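Local atomic coordinates of nitroalkane oxidase (Podospora anserina, PDB entry 3MKH), a protein that oxidises primary and secondary nitroalkanes to aldehydes or ketones, using FAD and molecular oxygen and releasing nitrite and hydrogen peroxide. Residues S131-E136 with D183-V188; N165-W170 with E225-V230; A214-N219 with V243-V248. All blocks are in the same frame, centred on the assembly; numbering follows the deposited sequence.

Contact 1: residues S131-E136 with D183-V188; sequences SLVFSE and DLACVV. With FAD (flavin-adenine dinucleotide), chain E.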
loop_
_atom_site.group_PDB
_atom_site.type_symbol
_atom_site.label_atom_id
_atom_site.label_comp_id
_atom_site.label_asym_id
_atom_site.label_seq_id
_atom_site.Cartn_x
_atom_site.Cartn_y
_atom_site.Cartn_z
ATOM N N SER A 131 19.758 20.314 -24.647
ATOM C CA SER A 131 19.085 20.389 -23.355
ATOM C C SER A 131 17.720 21.031 -23.512
ATOM O O SER A 131 17.572 21.999 -24.250
ATOM C CB SER A 131 19.922 21.220 -22.376
ATOM O OG SER A 131 19.343 21.226 -21.083
ATOM N N LEU A 132 16.718 20.471 -22.838
ATOM C CA LEU A 132 15.412 21.120 -22.730
ATOM C C LEU A 132 15.431 21.883 -21.411
ATOM O O LEU A 132 15.438 21.295 -20.312
ATOM C CB LEU A 132 14.273 20.093 -22.791
ATOM C CG LEU A 132 12.821 20.539 -22.518
ATOM C CD1 LEU A 132 12.517 21.903 -23.081
ATOM C CD2 LEU A 132 11.837 19.519 -23.071
ATOM N N VAL A 133 15.521 23.199 -21.524
ATOM C CA VAL A 133 15.818 24.037 -20.376
ATOM C C VAL A 133 14.523 24.669 -19.898
ATOM O O VAL A 133 14.147 25.763 -20.320
ATOM C CB VAL A 133 16.857 25.103 -20.710
ATOM C CG1 VAL A 133 17.288 25.844 -19.437
ATOM C CG2 VAL A 133 18.064 24.461 -21.395
ATOM N N PHE A 134 13.851 23.936 -19.016
ATOM C CA PHE A 134 12.513 24.244 -18.550
ATOM C C PHE A 134 12.548 24.619 -17.070
ATOM O O PHE A 134 12.074 25.689 -16.674
ATOM C CB PHE A 134 11.652 22.994 -18.738
ATOM C CG PHE A 134 10.194 23.185 -18.411
ATOM C CD1 PHE A 134 9.724 22.968 -17.127
ATOM C CD2 PHE A 134 9.283 23.537 -19.395
ATOM C CE1 PHE A 134 8.375 23.129 -16.828
ATOM C CE2 PHE A 134 7.939 23.694 -19.100
ATOM C CZ PHE A 134 7.487 23.493 -17.821
ATOM N N SER A 135 13.110 23.724 -16.256
ATOM C CA SER A 135 13.031 23.844 -14.804
ATOM C C SER A 135 13.822 25.013 -14.220
ATOM O O SER A 135 14.817 25.466 -14.797
ATOM C CB SER A 135 13.463 22.534 -14.136
ATOM O OG SER A 135 12.605 21.472 -14.519
ATOM N N GLU A 136 13.379 25.463 -13.048
ATOM C CA GLU A 136 13.890 26.667 -12.399
ATOM C C GLU A 136 14.014 26.429 -10.888
ATOM O O GLU A 136 13.268 25.629 -10.315
ATOM C CB GLU A 136 12.950 27.858 -12.676
ATOM C CG GLU A 136 12.904 28.258 -14.138
ATOM C CD GLU A 136 12.055 29.501 -14.426
ATOM O OE1 GLU A 136 11.235 29.923 -13.577
ATOM O OE2 GLU A 136 12.205 30.042 -15.536
ATOM N N ASP A 183 25.736 22.807 -26.727
ATOM C CA ASP A 183 25.568 23.141 -28.150
ATOM C C ASP A 183 24.203 23.713 -28.502
ATOM O O ASP A 183 24.105 24.659 -29.286
ATOM C CB ASP A 183 25.815 21.903 -29.014
ATOM C CG ASP A 183 27.174 21.277 -28.753
ATOM O OD1 ASP A 183 28.075 21.443 -29.601
ATOM O OD2 ASP A 183 27.338 20.616 -27.702
ATOM N N LEU A 184 23.142 23.126 -27.952
ATOM C CA LEU A 184 21.798 23.542 -28.340
ATOM C C LEU A 184 20.833 23.440 -27.167
ATOM O O LEU A 184 20.501 22.349 -26.729
ATOM C CB LEU A 184 21.297 22.676 -29.497
ATOM C CG LEU A 184 19.936 23.082 -30.054
ATOM C CD1 LEU A 184 19.999 24.541 -30.468
ATOM C CD2 LEU A 184 19.556 22.195 -31.250
ATOM N N ALA A 185 20.387 24.578 -26.654
ATOM C CA ALA A 185 19.443 24.591 -25.540
ATOM C C ALA A 185 18.087 25.085 -26.036
ATOM O O ALA A 185 18.020 26.110 -26.714
ATOM C CB ALA A 185 19.959 25.502 -24.412
ATOM N N CYS A 186 17.018 24.355 -25.719
ATOM C CA CYS A 186 15.661 24.857 -25.955
ATOM C C CYS A 186 15.171 25.525 -24.672
ATOM O O CYS A 186 14.802 24.838 -23.717
ATOM C CB CYS A 186 14.716 23.723 -26.345
ATOM S SG CYS A 186 15.060 23.048 -27.994
ATOM N N VAL A 187 15.180 26.857 -24.647
ATOM C CA VAL A 187 14.904 27.579 -23.408
ATOM C C VAL A 187 13.446 27.969 -23.356
ATOM O O VAL A 187 12.944 28.725 -24.207
ATOM C CB VAL A 187 15.803 28.808 -23.235
ATOM C CG1 VAL A 187 15.508 29.520 -21.891
ATOM C CG2 VAL A 187 17.259 28.386 -23.300
ATOM N N VAL A 188 12.760 27.417 -22.369
ATOM C CA VAL A 188 11.371 27.734 -22.155
ATOM C C VAL A 188 11.304 28.958 -21.266
ATOM O O VAL A 188 11.873 28.993 -20.163
ATOM C CB VAL A 188 10.628 26.566 -21.511
ATOM C CG1 VAL A 188 9.121 26.878 -21.392
ATOM C CG2 VAL A 188 10.850 25.308 -22.343
HETATM P PA FAD E . 8.031 21.694 -8.433
HETATM O O1A FAD E . 7.503 22.955 -8.948
HETATM O O2A FAD E . 9.403 21.650 -7.925
HETATM O O5B FAD E . 7.035 21.166 -7.287
HETATM C C5B FAD E . 7.535 20.507 -6.126
HETATM C C4B FAD E . 6.429 19.811 -5.310
HETATM O O4B FAD E . 5.517 20.801 -4.816
HETATM C C3B FAD E . 5.589 18.879 -6.180
HETATM O O3B FAD E . 6.155 17.567 -6.174
HETATM C C2B FAD E . 4.258 18.865 -5.450
HETATM O O2B FAD E . 4.280 17.892 -4.411
HETATM C C1B FAD E . 4.170 20.268 -4.848
HETATM N N9A FAD E . 3.308 21.105 -5.728
HETATM C C8A FAD E . 3.684 22.201 -6.381
HETATM N N7A FAD E . 2.661 22.686 -7.074
HETATM C C5A FAD E . 1.619 21.891 -6.859
HETATM C C6A FAD E . 0.303 21.893 -7.300
HETATM N N6A FAD E . -0.134 22.839 -8.120
HETATM N N1A FAD E . -0.520 20.926 -6.882
HETATM C C2A FAD E . -0.094 19.981 -6.064
HETATM N N3A FAD E . 1.153 19.951 -5.625
HETATM C C4A FAD E . 2.029 20.887 -6.004
HETATM N N1 FAD E . 14.342 19.742 -15.997
HETATM C C2 FAD E . 14.437 20.258 -17.283
HETATM O O2 FAD E . 13.922 21.337 -17.539
HETATM N N3 FAD E . 15.110 19.550 -18.274
HETATM C C4 FAD E . 15.701 18.322 -17.986
HETATM O O4 FAD E . 16.297 17.707 -18.868
HETATM C C4X FAD E . 15.607 17.807 -16.700
HETATM N N5 FAD E . 16.183 16.575 -16.378
HETATM C C5X FAD E . 16.376 16.245 -15.033
HETATM C C6 FAD E . 17.234 15.212 -14.666
HETATM C C7 FAD E . 17.419 14.901 -13.324
HETATM C C7M FAD E . 18.360 13.774 -12.909
HETATM C C8 FAD E . 16.743 15.624 -12.350
HETATM C C8M FAD E . 16.939 15.292 -10.871
HETATM C C9 FAD E . 15.883 16.647 -12.719
HETATM C C9A FAD E . 15.701 16.961 -14.057
HETATM N N10 FAD E . 14.841 17.994 -14.428
HETATM C C10 FAD E . 14.929 18.516 -15.713
HETATM C "C1'" FAD E . 13.833 18.527 -13.482
HETATM C "C2'" FAD E . 12.545 17.704 -13.535
HETATM O "O2'" FAD E . 11.957 17.804 -14.828
HETATM C "C3'" FAD E . 11.524 18.118 -12.463
HETATM O "O3'" FAD E . 10.472 17.163 -12.457
HETATM C "C4'" FAD E . 10.909 19.506 -12.694
HETATM O "O4'" FAD E . 11.793 20.520 -12.236
HETATM C "C5'" FAD E . 9.579 19.634 -11.942
HETATM O "O5'" FAD E . 9.735 19.326 -10.555
HETATM P P FAD E . 8.464 19.108 -9.619
HETATM O O1P FAD E . 7.516 18.242 -10.329
HETATM O O2P FAD E . 8.919 18.711 -8.287
HETATM O O3P FAD E . 7.834 20.594 -9.589
#
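Ser-131, Leu-132 and Val-133 pair in parallel with Ala-185, Cys-186 and Val-187 in the beta domain of the acyl-CoA dehydrogenase fold, and the end of strand 131-133 and the loop after it bind the pyrimidine edge of the flavin. The two strand axes diverge by 19°, and four backbone bonds fix the register. Ser-131 N donates to Leu-184 O (3.0 Å), and Cys-186 N returns a bond to Ser-131 O at 2.8 Å that lies nearly along the C=O axis. Val-133 continues the alternation: its N reaches Cys-186 O (2.8 Å), tilted 31° from that carbonyl plane, while its O receives Val-188 N. Side chains split between the two faces of the sheet. On one, Val-133 CG2 rests against Ala-185 CB at 3.7 Å; on the other, Leu-132 and Cys-186 lie beneath helix 90-109, and Leu-132 CD1 touches Val-188 CG2. Just past the strand, Phe-134 has its CG anti to N (chi1 -175°), which places CD2 3.8 Å from Val-188 CG2. That methyl meets the ring at its edge, and Phe-151 and Phe-270 make edge-to-face contacts with the same ring. Backbone groups of 131-135 serve both the neighbouring strand and the cofactor. While Ser-131 and Val-133 bond to the neighbouring strand, Leu-132 O accepts from FAD N3 at 2.7 Å, and the N-H groups of Phe-134 and Ser-135 both converge on FAD O2. This double donation would be expected to draw negative charge toward the C2 carbonyl of the reduced flavin. Ser-135 OG has a bond in each direction, donating to FAD N1 at 2.9 Å and accepting from the ribityl hydroxyl FAD O4' at 2.6 Å.

Contact 2: residues N165-W170 with E225-V230; sequences NGEKMW and EVLRHV. With FAD (flavin-adenine dinucleotide), chain E.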
loop_
_atom_site.group_PDB
_atom_site.type_symbol
_atom_site.label_atom_id
_atom_site.label_comp_id
_atom_site.label_asym_id
_atom_site.label_seq_id
_atom_site.Cartn_x
_atom_site.Cartn_y
_atom_site.Cartn_z
ATOM N N ASN A 165 16.843 36.541 -20.070
ATOM C CA ASN A 165 17.370 36.625 -18.715
ATOM C C ASN A 165 16.653 35.644 -17.797
ATOM O O ASN A 165 15.419 35.538 -17.807
ATOM C CB ASN A 165 17.195 38.040 -18.148
ATOM C CG ASN A 165 18.152 39.041 -18.756
ATOM O OD1 ASN A 165 19.348 39.020 -18.478
ATOM N ND2 ASN A 165 17.627 39.930 -19.594
ATOM N N GLY A 166 17.419 34.934 -16.982
ATOM C CA GLY A 166 16.806 34.089 -15.980
ATOM C C GLY A 166 17.719 32.999 -15.469
ATOM O O GLY A 166 18.769 32.722 -16.052
ATOM N N GLU A 167 17.301 32.386 -14.368
ATOM C CA GLU A 167 17.999 31.258 -13.797
ATOM C C GLU A 167 17.237 29.971 -14.041
ATOM O O GLU A 167 16.012 29.929 -13.955
ATOM C CB GLU A 167 18.218 31.472 -12.298
ATOM C CG GLU A 167 19.099 32.658 -12.030
ATOM C CD GLU A 167 19.387 32.891 -10.558
ATOM O OE1 GLU A 167 18.903 32.114 -9.698
ATOM O OE2 GLU A 167 20.110 33.868 -10.278
ATOM N N LYS A 168 17.979 28.915 -14.347
ATOM C CA LYS A 168 17.386 27.618 -14.594
ATOM C C LYS A 168 18.102 26.627 -13.700
ATOM O O LYS A 168 19.224 26.872 -13.281
ATOM C CB LYS A 168 17.582 27.238 -16.070
ATOM C CG LYS A 168 16.765 28.108 -17.041
ATOM C CD LYS A 168 15.264 27.860 -16.866
ATOM C CE LYS A 168 14.420 28.481 -18.018
ATOM N NZ LYS A 168 12.955 28.278 -17.713
ATOM N N MET A 169 17.458 25.509 -13.400
ATOM C CA MET A 169 18.094 24.493 -12.573
ATOM C C MET A 169 17.530 23.148 -12.986
ATOM O O MET A 169 16.387 23.080 -13.448
ATOM C CB MET A 169 17.797 24.770 -11.092
ATOM C CG MET A 169 18.513 23.838 -10.102
ATOM S SD MET A 169 18.222 24.395 -8.396
ATOM C CE MET A 169 18.957 23.056 -7.448
ATOM N N TRP A 170 18.354 22.108 -12.865
ATOM C CA TRP A 170 17.982 20.721 -13.140
ATOM C C TRP A 170 17.972 20.356 -14.629
ATOM O O TRP A 170 17.696 19.213 -14.978
ATOM C CB TRP A 170 16.623 20.356 -12.527
ATOM C CG TRP A 170 16.529 20.486 -11.011
ATOM C CD1 TRP A 170 15.809 21.420 -10.316
ATOM C CD2 TRP A 170 17.143 19.642 -10.030
ATOM N NE1 TRP A 170 15.964 21.225 -8.963
ATOM C CE2 TRP A 170 16.765 20.134 -8.761
ATOM C CE3 TRP A 170 17.984 18.524 -10.097
ATOM C CZ2 TRP A 170 17.199 19.549 -7.572
ATOM C CZ3 TRP A 170 18.415 17.943 -8.910
ATOM C CH2 TRP A 170 18.016 18.456 -7.666
ATOM N N GLU A 225 26.463 31.403 -16.819
ATOM C CA GLU A 225 27.256 31.052 -15.639
ATOM C C GLU A 225 26.647 29.886 -14.884
ATOM O O GLU A 225 25.438 29.848 -14.665
ATOM C CB GLU A 225 27.395 32.257 -14.697
ATOM C CG GLU A 225 28.419 32.037 -13.560
ATOM C CD GLU A 225 28.406 33.148 -12.513
ATOM O OE1 GLU A 225 27.854 34.233 -12.802
ATOM O OE2 GLU A 225 28.941 32.935 -11.396
ATOM N N VAL A 226 27.481 28.924 -14.510
ATOM C CA VAL A 226 27.070 27.895 -13.567
ATOM C C VAL A 226 27.166 28.469 -12.151
ATOM O O VAL A 226 28.237 28.877 -11.709
ATOM C CB VAL A 226 27.931 26.630 -13.695
ATOM C CG1 VAL A 226 27.593 25.631 -12.574
ATOM C CG2 VAL A 226 27.729 26.000 -15.083
ATOM N N LEU A 227 26.037 28.521 -11.452
ATOM C CA LEU A 227 26.013 29.061 -10.097
ATOM C C LEU A 227 26.352 27.981 -9.076
ATOM O O LEU A 227 27.082 28.240 -8.128
ATOM C CB LEU A 227 24.646 29.667 -9.770
ATOM C CG LEU A 227 24.185 30.838 -10.654
ATOM C CD1 LEU A 227 22.831 31.340 -10.182
ATOM C CD2 LEU A 227 25.224 31.962 -10.625
ATOM N N ARG A 228 25.791 26.784 -9.257
ATOM C CA ARG A 228 26.053 25.689 -8.327
ATOM C C ARG A 228 25.855 24.356 -9.004
ATOM O O ARG A 228 24.822 24.128 -9.658
ATOM C CB ARG A 228 25.153 25.781 -7.083
ATOM C CG ARG A 228 25.287 24.585 -6.151
ATOM C CD ARG A 228 24.516 24.775 -4.844
ATOM N NE ARG A 228 23.062 24.705 -5.003
ATOM C CZ ARG A 228 22.329 23.619 -4.754
ATOM N NH1 ARG A 228 22.910 22.498 -4.353
ATOM N NH2 ARG A 228 21.012 23.652 -4.914
ATOM N N HIS A 229 26.854 23.486 -8.867
ATOM C CA HIS A 229 26.709 22.094 -9.276
ATOM C C HIS A 229 25.912 21.384 -8.190
ATOM O O HIS A 229 26.221 21.515 -7.003
ATOM C CB HIS A 229 28.075 21.411 -9.441
ATOM C CG HIS A 229 28.891 21.948 -10.580
ATOM N ND1 HIS A 229 28.656 21.601 -11.895
ATOM C CD2 HIS A 229 29.950 22.795 -10.598
ATOM C CE1 HIS A 229 29.526 22.221 -12.675
ATOM N NE2 HIS A 229 30.321 22.959 -11.912
ATOM N N VAL A 230 24.909 20.613 -8.600
ATOM C CA VAL A 230 24.006 19.943 -7.667
ATOM C C VAL A 230 24.422 18.484 -7.499
ATOM O O VAL A 230 24.444 17.716 -8.464
ATOM C CB VAL A 230 22.538 19.990 -8.183
ATOM C CG1 VAL A 230 21.572 19.403 -7.147
ATOM C CG2 VAL A 230 22.138 21.429 -8.545
HETATM P PA FAD E . 8.031 21.694 -8.433
HETATM O O1A FAD E . 7.503 22.955 -8.948
HETATM O O2A FAD E . 9.403 21.650 -7.925
HETATM O O5B FAD E . 7.035 21.166 -7.287
HETATM C C5B FAD E . 7.535 20.507 -6.126
HETATM C C4B FAD E . 6.429 19.811 -5.310
HETATM O O4B FAD E . 5.517 20.801 -4.816
HETATM C C3B FAD E . 5.589 18.879 -6.180
HETATM O O3B FAD E . 6.155 17.567 -6.174
HETATM C C2B FAD E . 4.258 18.865 -5.450
HETATM O O2B FAD E . 4.280 17.892 -4.411
HETATM C C1B FAD E . 4.170 20.268 -4.848
HETATM N N9A FAD E . 3.308 21.105 -5.728
HETATM C C8A FAD E . 3.684 22.201 -6.381
HETATM N N7A FAD E . 2.661 22.686 -7.074
HETATM C C5A FAD E . 1.619 21.891 -6.859
HETATM C C6A FAD E . 0.303 21.893 -7.300
HETATM N N6A FAD E . -0.134 22.839 -8.120
HETATM N N1A FAD E . -0.520 20.926 -6.882
HETATM C C2A FAD E . -0.094 19.981 -6.064
HETATM N N3A FAD E . 1.153 19.951 -5.625
HETATM C C4A FAD E . 2.029 20.887 -6.004
HETATM N N1 FAD E . 14.342 19.742 -15.997
HETATM C C2 FAD E . 14.437 20.258 -17.283
HETATM O O2 FAD E . 13.922 21.337 -17.539
HETATM N N3 FAD E . 15.110 19.550 -18.274
HETATM C C4 FAD E . 15.701 18.322 -17.986
HETATM O O4 FAD E . 16.297 17.707 -18.868
HETATM C C4X FAD E . 15.607 17.807 -16.700
HETATM N N5 FAD E . 16.183 16.575 -16.378
HETATM C C5X FAD E . 16.376 16.245 -15.033
HETATM C C6 FAD E . 17.234 15.212 -14.666
HETATM C C7 FAD E . 17.419 14.901 -13.324
HETATM C C7M FAD E . 18.360 13.774 -12.909
HETATM C C8 FAD E . 16.743 15.624 -12.350
HETATM C C8M FAD E . 16.939 15.292 -10.871
HETATM C C9 FAD E . 15.883 16.647 -12.719
HETATM C C9A FAD E . 15.701 16.961 -14.057
HETATM N N10 FAD E . 14.841 17.994 -14.428
HETATM C C10 FAD E . 14.929 18.516 -15.713
HETATM C "C1'" FAD E . 13.833 18.527 -13.482
HETATM C "C2'" FAD E . 12.545 17.704 -13.535
HETATM O "O2'" FAD E . 11.957 17.804 -14.828
HETATM C "C3'" FAD E . 11.524 18.118 -12.463
HETATM O "O3'" FAD E . 10.472 17.163 -12.457
HETATM C "C4'" FAD E . 10.909 19.506 -12.694
HETATM O "O4'" FAD E . 11.793 20.520 -12.236
HETATM C "C5'" FAD E . 9.579 19.634 -11.942
HETATM O "O5'" FAD E . 9.735 19.326 -10.555
HETATM P P FAD E . 8.464 19.108 -9.619
HETATM O O1P FAD E . 7.516 18.242 -10.329
HETATM O O2P FAD E . 8.919 18.711 -8.287
HETATM O O3P FAD E . 7.834 20.594 -9.589
#
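Trp-170 spans from the flavin, where its CB packs, to Val-230 at the far end of its indole. CB lies 3.5 Å from FAD N10 and equally near the ribityl carbon C1'. With CG beside the backbone N (chi1 -60°), the indole extends along the dimethylbenzene end of the isoalloxazine: CE3 comes 3.5 Å from FAD C8M, and CZ3 lies between that methyl and Val-230 CG1. At the far end, CH2 is 3.7 Å from Val-230 CG1, and the two side chains cross at about a right angle. Met-169 covers one face of the same indole, its CE 3.5 Å above the plane and displaced toward the rim. The methionine chain is fully extended, which carries CE on to Val-230 CG2 at 3.7 Å and to Arg-228 NH2 at 3.3 Å. The guanidinium end of Arg-228 is engaged by Asp-380 of the second subunit in a salt bridge, so this methyl touches a charged group already paired across the subunit interface. Strands 161-168 and 224-228 are not direct partners: each pairs antiparallel with strand 242-251, one on either side of it. Accordingly, the touching parts run only 16° apart, and CA of Glu-167 is 9.1 Å from CA of Leu-227. A classic beta bulge, with Leu-227 and Arg-228 both facing His-242, interrupts the regular alternation of the outer strand. Leu-227 projects toward the inner one, where its CD1 meets Glu-167 OE2 at 3.7 Å. The glutamate chain crosses the leucine at about a right angle, and its carboxylate is gripped by Arg-244 through OE2 and by His-242 through OE1.

Contact 3: residues A214-N219 with V243-V248; sequences ADLDRN and VRYTNV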
loop_
_atom_site.group_PDB
_atom_site.type_symbol
_atom_site.label_atom_id
_atom_site.label_comp_id
_atom_site.label_asym_id
_atom_site.label_seq_id
_atom_site.Cartn_x
_atom_site.Cartn_y
_atom_site.Cartn_z
ATOM N N ALA A 214 27.411 28.941 -29.727
ATOM C CA ALA A 214 27.847 30.070 -30.557
ATOM C C ALA A 214 27.182 31.390 -30.138
ATOM O O ALA A 214 27.844 32.425 -30.103
ATOM C CB ALA A 214 27.602 29.783 -32.028
ATOM N N ASP A 215 25.886 31.355 -29.822
ATOM C CA ASP A 215 25.188 32.527 -29.283
ATOM C C ASP A 215 25.836 32.999 -27.987
ATOM O O ASP A 215 26.080 34.194 -27.798
ATOM C CB ASP A 215 23.719 32.215 -28.991
ATOM C CG ASP A 215 22.885 32.003 -30.255
ATOM O OD1 ASP A 215 23.064 32.738 -31.247
ATOM O OD2 ASP A 215 22.023 31.100 -30.239
ATOM N N LEU A 216 26.091 32.058 -27.083
ATOM C CA LEU A 216 26.677 32.385 -25.783
ATOM C C LEU A 216 28.044 33.028 -25.937
ATOM O O LEU A 216 28.344 34.010 -25.270
ATOM C CB LEU A 216 26.757 31.148 -24.877
ATOM C CG LEU A 216 25.380 30.588 -24.494
ATOM C CD1 LEU A 216 25.516 29.356 -23.631
ATOM C CD2 LEU A 216 24.530 31.646 -23.778
ATOM N N ASP A 217 28.865 32.481 -26.826
ATOM C CA ASP A 217 30.217 33.003 -27.036
ATOM C C ASP A 217 30.139 34.400 -27.646
ATOM O O ASP A 217 30.924 35.284 -27.313
ATOM C CB ASP A 217 31.015 32.100 -27.985
ATOM C CG ASP A 217 31.366 30.745 -27.375
ATOM O OD1 ASP A 217 31.244 30.565 -26.139
ATOM O OD2 ASP A 217 31.792 29.858 -28.151
ATOM N N ARG A 218 29.193 34.587 -28.554
ATOM C CA ARG A 218 29.023 35.874 -29.217
ATOM C C ARG A 218 28.620 36.946 -28.201
ATOM O O ARG A 218 29.100 38.081 -28.250
ATOM C CB ARG A 218 27.987 35.752 -30.344
ATOM C CG ARG A 218 27.604 37.064 -31.004
ATOM C CD ARG A 218 26.680 36.805 -32.192
ATOM N NE ARG A 218 25.544 35.956 -31.832
ATOM C CZ ARG A 218 24.460 36.395 -31.202
ATOM N NH1 ARG A 218 24.363 37.678 -30.859
ATOM N NH2 ARG A 218 23.473 35.554 -30.913
ATOM N N ASN A 219 27.746 36.576 -27.273
ATOM C CA ASN A 219 27.314 37.479 -26.219
ATOM C C ASN A 219 28.380 37.817 -25.174
ATOM O O ASN A 219 28.215 38.777 -24.423
ATOM C CB ASN A 219 26.065 36.936 -25.526
ATOM C CG ASN A 219 24.810 37.224 -26.305
ATOM O OD1 ASN A 219 24.221 38.295 -26.174
ATOM N ND2 ASN A 219 24.397 36.275 -27.131
ATOM N N VAL A 243 21.972 27.452 -13.036
ATOM C CA VAL A 243 22.719 28.299 -13.979
ATOM C C VAL A 243 22.018 29.631 -14.161
ATOM O O VAL A 243 20.866 29.788 -13.753
ATOM C CB VAL A 243 22.857 27.644 -15.371
ATOM C CG1 VAL A 243 23.528 26.299 -15.260
ATOM C CG2 VAL A 243 21.460 27.507 -16.055
ATOM N N ARG A 244 22.707 30.591 -14.773
ATOM C CA ARG A 244 22.109 31.901 -15.061
ATOM C C ARG A 244 22.428 32.373 -16.485
ATOM O O ARG A 244 23.585 32.371 -16.919
ATOM C CB ARG A 244 22.550 32.963 -14.038
ATOM C CG ARG A 244 21.910 34.338 -14.261
ATOM C CD ARG A 244 22.470 35.413 -13.304
ATOM N NE ARG A 244 22.131 35.158 -11.905
ATOM C CZ ARG A 244 22.989 35.265 -10.893
ATOM N NH1 ARG A 244 24.249 35.619 -11.116
ATOM N NH2 ARG A 244 22.589 35.009 -9.656
ATOM N N TYR A 245 21.379 32.735 -17.213
ATOM C CA TYR A 245 21.494 33.410 -18.501
ATOM C C TYR A 245 21.353 34.911 -18.246
ATOM O O TYR A 245 20.349 35.349 -17.684
ATOM C CB TYR A 245 20.369 32.948 -19.436
ATOM C CG TYR A 245 20.453 31.477 -19.782
ATOM C CD1 TYR A 245 19.765 30.529 -19.045
ATOM C CD2 TYR A 245 21.236 31.040 -20.839
ATOM C CE1 TYR A 245 19.856 29.170 -19.359
ATOM C CE2 TYR A 245 21.333 29.692 -21.156
ATOM C CZ TYR A 245 20.637 28.766 -20.418
ATOM O OH TYR A 245 20.749 27.430 -20.738
ATOM N N THR A 246 22.347 35.697 -18.644
ATOM C CA THR A 246 22.267 37.148 -18.464
ATOM C C THR A 246 22.387 37.910 -19.773
ATOM O O THR A 246 23.390 37.800 -20.467
ATOM C CB THR A 246 23.359 37.659 -17.521
ATOM O OG1 THR A 246 23.246 36.980 -16.272
ATOM C CG2 THR A 246 23.199 39.167 -17.291
ATOM N N ASN A 247 21.363 38.704 -20.078
ATOM C CA ASN A 247 21.285 39.453 -21.332
ATOM C C ASN A 247 21.796 38.693 -22.549
ATOM O O ASN A 247 22.648 39.179 -23.300
ATOM C CB ASN A 247 21.965 40.816 -21.198
ATOM C CG ASN A 247 21.179 41.765 -20.304
ATOM O OD1 ASN A 247 21.761 42.536 -19.536
ATOM N ND2 ASN A 247 19.852 41.700 -20.386
ATOM N N VAL A 248 21.254 37.494 -22.741
ATOM C CA VAL A 248 21.614 36.675 -23.878
ATOM C C VAL A 248 20.771 37.092 -25.072
ATOM O O VAL A 248 19.561 36.863 -25.096
ATOM C CB VAL A 248 21.370 35.183 -23.589
ATOM C CG1 VAL A 248 21.618 34.352 -24.857
ATOM C CG2 VAL A 248 22.259 34.707 -22.440
#
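Tyr-245 is met at the edge of its ring by Leu-216, whose CD2 sits near the ring plane, 4.5 Å from CD2 of the tyrosine. Beyond the strand residue Thr-246, the chain turns a corner at Asn-247, whose left-handed backbone (phi 39°) is the conformation of the first position of a G1 beta bulge, in which Asn-247 and Val-248 both face Ile-164. The carbonyl O of Asn-247 lies 3.4 Å from Asn-219 OD1, but both are acceptors; OD1 instead takes the backbone N-H of Arg-249. Val-248 buries the most surface here: its CG2 is 4.0 Å from Leu-216 CD2, while CG1 packs against the amide nitrogen, 4.1 Å from Asn-219 ND2. Asn-219 CG lies beside its own backbone N (chi1 -81°), which turns the amide across Val-248 at about a right angle. Within the helix, ND2 donates to Asp-215 O at 2.8 Å and 160°, approaching the face of that carbonyl opposite to the one reached by Asn-219 N. A leucine here has no amide, and would probably leave the Arg-249 N-H without this acceptor and Asp-215 O with only the backbone donor of the two. Next to it, Arg-218 NH2 forms a salt bridge with Asp-215 OD1 at 2.9 Å and also reaches Arg-249 O. The short helix 213-219 thus packs beside strand 242-251 at its bend, linking strand 206-212 to strand 224-228, where Phe-224 touches Leu-216 and stacks edge-to-face with Tyr-245, while strands 224-228 and 161-168 pair along the two edges of strand 242-251.

Overall arrangement
All three contacts reach one mixed sheet. Contacts 1 and 2 both touch FAD, and their centres are about 11 Å apart; Lys-168 of contact 2 joins them, its NZ lying 2.9 Å from Glu-136 OE2 in a salt bridge and 2.8 Å from Val-188 O. Contact 3, centred about 13 Å from each of the others, is farther from the cofactor: the side chain of Tyr-245 is about 10 Å from FAD, and its OH packs 4.0 Å from Val-133 CG1 of contact 1. Contacts 2 and 3 meet where Asn-165 OD1 lies 2.6 Å from Asn-247 N, a probable hydrogen bond at the corner of strand 242-251.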